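Local coordinates for cysteine synthase (Helicobacter pylori, PDB 6AHI), which catalyses the pyridoxal 5'-phosphate-dependent synthesis of L-cysteine from O-acetyl-L-serine and hydrogen sulfide, and also acts as an O-acetylserine-dependent cystathionine beta-synthase, at residues 2-5 and 9-12; 52-57 and 79-84. One frame throughout, in Å; residues are numbered along the deposited sequence.

In the fold
Contact 1 and contact 2 lie on the same side of the chain's centre, with their own centres about 15 Å apart. Contact 1 is at the surface, by the interface with the second subunit, and its centre is about 21 Å from that of the chain. Contact 2 is buried between two helices. They meet directly where CD1 of Ile-11 packs on CG2 of Val-84 at 3.9 Å. Contact 2 is the one nearer the probable cofactor site. The side chain of Leu-81 is about 10 Å from that of Asn-76, and Leu-53 is about 10 Å, side chain to side chain, from Ser-181. Both Asn-76 and Ser-181 are inferred pyridoxal 5'-phosphate ligands. Contact 1 lies away from that site.

Contact 1 (2-5 and 9-12); sequences MIIT and DAIG
Ile-4 and Asp-9 mark the closest backbone approach, CA to CA 6.2 Å, where the N-terminal strand 3-4 faces a short 3-10 turn. Their side chains run past each other in opposite senses. CG2 of Ile-4 lies 3.7 Å from CB of Asp-9. The other branch of Ile-4 reaches on, and its CD1 touches CB of Ala-10 at 4.3 Å. Met-2 comes in beside it. Its chain is extended beyond CG (chi2 -161°, chi3 176°), which carries the terminal CE over the turn. There CE of Met-2 meets O of Asp-9 at 3.8 Å. The same CE lies 4.1 Å from CB of Ala-10. Ala-10 thus takes a methyl from each of two hydrophobic side chains. Strand 3-4 also pairs in parallel with a strand of the second subunit, so the sheet continues across the dimer interface. Ile-4 packs there on Phe-17 of the second subunit. So Ile-4 packs on both the 3-10 segment and the other chain. The contact rests on van der Waals packing. OD2 of Asp-9 stops 3.7 Å from N of Thr-5, too far for a hydrogen bond, which leaves that buried amide without a partner in the model.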
loop_
_atom_site.group_PDB
_atom_site.type_symbol
_atom_site.label_atom_id
_atom_site.label_comp_id
_atom_site.label_asym_id
_atom_site.label_seq_id
_atom_site.Cartn_x
_atom_site.Cartn_y
_atom_site.Cartn_z
ATOM N N MET A 2 8.731 -4.136 13.889
ATOM C CA MET A 2 8.248 -3.598 15.191
ATOM C C MET A 2 6.850 -4.155 15.532
ATOM O O MET A 2 6.153 -4.687 14.677
ATOM C CB MET A 2 8.160 -2.062 15.150
ATOM C CG MET A 2 7.252 -1.523 14.069
ATOM S SD MET A 2 7.551 0.228 13.657
ATOM C CE MET A 2 6.401 0.461 12.300
ATOM N N ILE A 3 6.456 -4.022 16.797
ATOM C CA ILE A 3 5.136 -4.356 17.269
ATOM C C ILE A 3 4.394 -3.031 17.465
ATOM O O ILE A 3 4.896 -2.175 18.171
ATOM C CB ILE A 3 5.215 -5.198 18.549
ATOM C CG1 ILE A 3 5.966 -6.512 18.318
ATOM C CG2 ILE A 3 3.832 -5.441 19.113
ATOM C CD1 ILE A 3 6.169 -7.336 19.567
ATOM N N ILE A 4 3.237 -2.863 16.815
ATOM C CA ILE A 4 2.461 -1.629 16.877
ATOM C C ILE A 4 1.034 -1.898 17.388
ATOM O O ILE A 4 0.502 -3.003 17.299
ATOM C CB ILE A 4 2.448 -0.929 15.510
ATOM C CG1 ILE A 4 1.661 -1.697 14.457
ATOM C CG2 ILE A 4 3.856 -0.661 15.026
ATOM C CD1 ILE A 4 1.786 -1.097 13.091
ATOM N N THR A 5 0.449 -0.876 18.034
ATOM C CA THR A 5 -0.896 -0.963 18.598
ATOM C C THR A 5 -1.788 0.097 17.944
ATOM O O THR A 5 -2.959 0.168 18.235
ATOM C CB THR A 5 -0.925 -0.823 20.131
ATOM O OG1 THR A 5 -0.367 0.444 20.474
ATOM C CG2 THR A 5 -0.186 -1.925 20.863
ATOM N N ASP A 9 1.675 4.509 14.394
ATOM C CA ASP A 9 3.057 4.187 14.710
ATOM C C ASP A 9 3.868 3.892 13.429
ATOM O O ASP A 9 5.096 3.843 13.455
ATOM C CB ASP A 9 3.164 2.968 15.641
ATOM C CG ASP A 9 2.800 3.156 17.113
ATOM O OD1 ASP A 9 2.657 4.324 17.555
ATOM O OD2 ASP A 9 2.659 2.104 17.824
ATOM N N ALA A 10 3.194 3.606 12.315
ATOM C CA ALA A 10 3.873 3.186 11.099
ATOM C C ALA A 10 4.008 4.349 10.098
ATOM O O ALA A 10 4.450 4.114 8.989
ATOM C CB ALA A 10 3.113 2.014 10.506
ATOM N N ILE A 11 3.563 5.572 10.456
ATOM C CA ILE A 11 3.660 6.775 9.565
ATOM C C ILE A 11 5.133 7.204 9.485
ATOM O O ILE A 11 5.839 7.219 10.483
ATOM C CB ILE A 11 2.728 7.931 10.011
ATOM C CG1 ILE A 11 1.258 7.570 9.769
ATOM C CG2 ILE A 11 3.090 9.225 9.293
ATOM C CD1 ILE A 11 0.254 8.471 10.432
ATOM N N GLY A 12 5.600 7.508 8.269
ATOM C CA GLY A 12 6.945 8.041 8.091
ATOM C C GLY A 12 8.001 6.946 8.023
ATOM O O GLY A 12 7.703 5.772 7.847
#

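Contact 2 (52-57 and 79-84); sequences YLIGEG and IALALV
Ile-54 meets both Leu-81 and Val-84, and the side chains that meet are all apolar. Its tip does most of the work. CD1 of Ile-54 lies 3.6 Å from CG1 of Val-84. The same CD1 is 3.8 Å from CD2 of Leu-81. An extended chain (chi2 165°) pushes this methyl out between the two residues of the other helix. CG2 and CB of Ile-54 also lie against the same Val-84 methyl, so CG1 of Val-84 faces the flank of the isoleucine as well as its end. The two side chains run past each other in opposite directions. Leu-81 instead meets Ile-54 at a slant. Its CD2 branch makes the approach and also brushes CD1 of Leu-53 at 4.5 Å.

One apolar-to-polar touch accompanies these. CD1 of Ile-54 rests 3.8 Å from the carbonyl O of Leu-81, in van der Waals contact.

The helices belong to the fold of the PLP-II family. Helix 76-85 links the parallel strands 68-72 and 91-97 in a beta-alpha-beta unit. Leu-81 also packs on Phe-94 of strand 91-97. The axes of segments 52-57 and 79-84 make an angle of 49° and come within 10.1 Å. Leu-53 also touches Asp-151 of helix 151-158.

Within segments 52-57 and 79-84 the backbone bonds are helical. Gly-57 N bonds to Leu-53 O at 2.9 Å, and Val-84 N to Ala-80 O at 3.1 Å. Gly-57 also bonds to Ile-63, past the end of helix 48-60. Beyond the apolar patch, Val-84 touches Gln-8, in the loop that leads into segment 9-12.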
loop_
_atom_site.group_PDB
_atom_site.type_symbol
_atom_site.label_atom_id
_atom_site.label_comp_id
_atom_site.label_asym_id
_atom_site.label_seq_id
_atom_site.Cartn_x
_atom_site.Cartn_y
_atom_site.Cartn_z
ATOM N N TYR A 52 0.628 15.570 12.094
ATOM C CA TYR A 52 1.112 16.824 12.624
ATOM C C TYR A 52 -0.066 17.689 13.093
ATOM O O TYR A 52 0.001 18.229 14.197
ATOM C CB TYR A 52 1.999 17.533 11.601
ATOM C CG TYR A 52 2.613 18.815 12.105
ATOM C CD1 TYR A 52 3.782 18.803 12.851
ATOM C CD2 TYR A 52 2.016 20.038 11.854
ATOM C CE1 TYR A 52 4.341 19.972 13.329
ATOM C CE2 TYR A 52 2.567 21.224 12.313
ATOM C CZ TYR A 52 3.742 21.186 13.045
ATOM O OH TYR A 52 4.295 22.340 13.501
ATOM N N LEU A 53 -1.118 17.833 12.272
ATOM C CA LEU A 53 -2.236 18.750 12.572
ATOM C C LEU A 53 -2.928 18.339 13.882
ATOM O O LEU A 53 -3.224 19.183 14.728
ATOM C CB LEU A 53 -3.231 18.748 11.402
ATOM C CG LEU A 53 -2.821 19.527 10.152
ATOM C CD1 LEU A 53 -3.861 19.375 9.047
ATOM C CD2 LEU A 53 -2.647 20.991 10.493
ATOM N N ILE A 54 -3.174 17.035 14.047
ATOM C CA ILE A 54 -3.831 16.497 15.225
ATOM C C ILE A 54 -2.921 16.620 16.456
ATOM O O ILE A 54 -3.381 17.129 17.511
ATOM C CB ILE A 54 -4.367 15.074 14.944
ATOM C CG1 ILE A 54 -5.606 15.218 14.051
ATOM C CG2 ILE A 54 -4.654 14.298 16.228
ATOM C CD1 ILE A 54 -6.076 13.971 13.381
ATOM N N GLY A 55 -1.648 16.229 16.310
ATOM C CA GLY A 55 -0.641 16.330 17.378
ATOM C C GLY A 55 -0.515 17.748 17.923
ATOM O O GLY A 55 -0.570 17.968 19.126
ATOM N N GLU A 56 -0.357 18.724 17.023
ATOM C CA GLU A 56 -0.174 20.121 17.416
ATOM C C GLU A 56 -1.483 20.710 17.932
ATOM O O GLU A 56 -1.449 21.534 18.823
ATOM C CB GLU A 56 0.374 20.962 16.262
ATOM C CG GLU A 56 1.787 20.569 15.879
ATOM C CD GLU A 56 2.798 20.506 17.024
ATOM O OE1 GLU A 56 3.027 21.555 17.678
ATOM O OE2 GLU A 56 3.368 19.405 17.253
ATOM N N GLY A 57 -2.614 20.283 17.365
ATOM C CA GLY A 57 -3.945 20.704 17.820
ATOM C C GLY A 57 -4.168 20.422 19.303
ATOM O O GLY A 57 -4.692 21.278 20.041
ATOM N N ILE A 79 -8.172 10.907 4.143
ATOM C CA ILE A 79 -7.716 9.589 4.559
ATOM C C ILE A 79 -6.770 9.743 5.750
ATOM O O ILE A 79 -6.896 9.031 6.759
ATOM C CB ILE A 79 -7.087 8.844 3.375
ATOM C CG1 ILE A 79 -8.136 8.539 2.307
ATOM C CG2 ILE A 79 -6.375 7.583 3.840
ATOM C CD1 ILE A 79 -7.551 8.033 1.016
ATOM N N ALA A 80 -5.805 10.669 5.619
ATOM C CA ALA A 80 -4.773 10.873 6.620
ATOM C C ALA A 80 -5.394 11.291 7.951
ATOM O O ALA A 80 -5.040 10.744 9.007
ATOM C CB ALA A 80 -3.798 11.907 6.136
ATOM N N LEU A 81 -6.341 12.238 7.894
ATOM C CA LEU A 81 -6.947 12.735 9.125
ATOM C C LEU A 81 -7.788 11.641 9.783
ATOM O O LEU A 81 -7.743 11.509 11.012
ATOM C CB LEU A 81 -7.746 14.000 8.843
ATOM C CG LEU A 81 -6.880 15.235 8.633
ATOM C CD1 LEU A 81 -7.719 16.384 8.094
ATOM C CD2 LEU A 81 -6.186 15.636 9.925
ATOM N N ALA A 82 -8.530 10.872 8.975
ATOM C CA ALA A 82 -9.376 9.814 9.497
ATOM C C ALA A 82 -8.504 8.745 10.178
ATOM O O ALA A 82 -8.832 8.279 11.262
ATOM C CB ALA A 82 -10.219 9.215 8.399
ATOM N N LEU A 83 -7.383 8.407 9.540
ATOM C CA LEU A 83 -6.471 7.364 10.065
ATOM C C LEU A 83 -5.907 7.780 11.430
ATOM O O LEU A 83 -5.962 7.005 12.398
ATOM C CB LEU A 83 -5.376 7.118 9.027
ATOM C CG LEU A 83 -4.343 6.059 9.402
ATOM C CD1 LEU A 83 -5.004 4.751 9.713
ATOM C CD2 LEU A 83 -3.370 5.862 8.258
ATOM N N VAL A 84 -5.471 9.040 11.536
ATOM C CA VAL A 84 -4.831 9.545 12.735
ATOM C C VAL A 84 -5.892 9.752 13.828
ATOM O O VAL A 84 -5.616 9.546 14.981
ATOM C CB VAL A 84 -4.037 10.831 12.434
ATOM C CG1 VAL A 84 -3.504 11.492 13.697
ATOM C CG2 VAL A 84 -2.901 10.568 11.459
#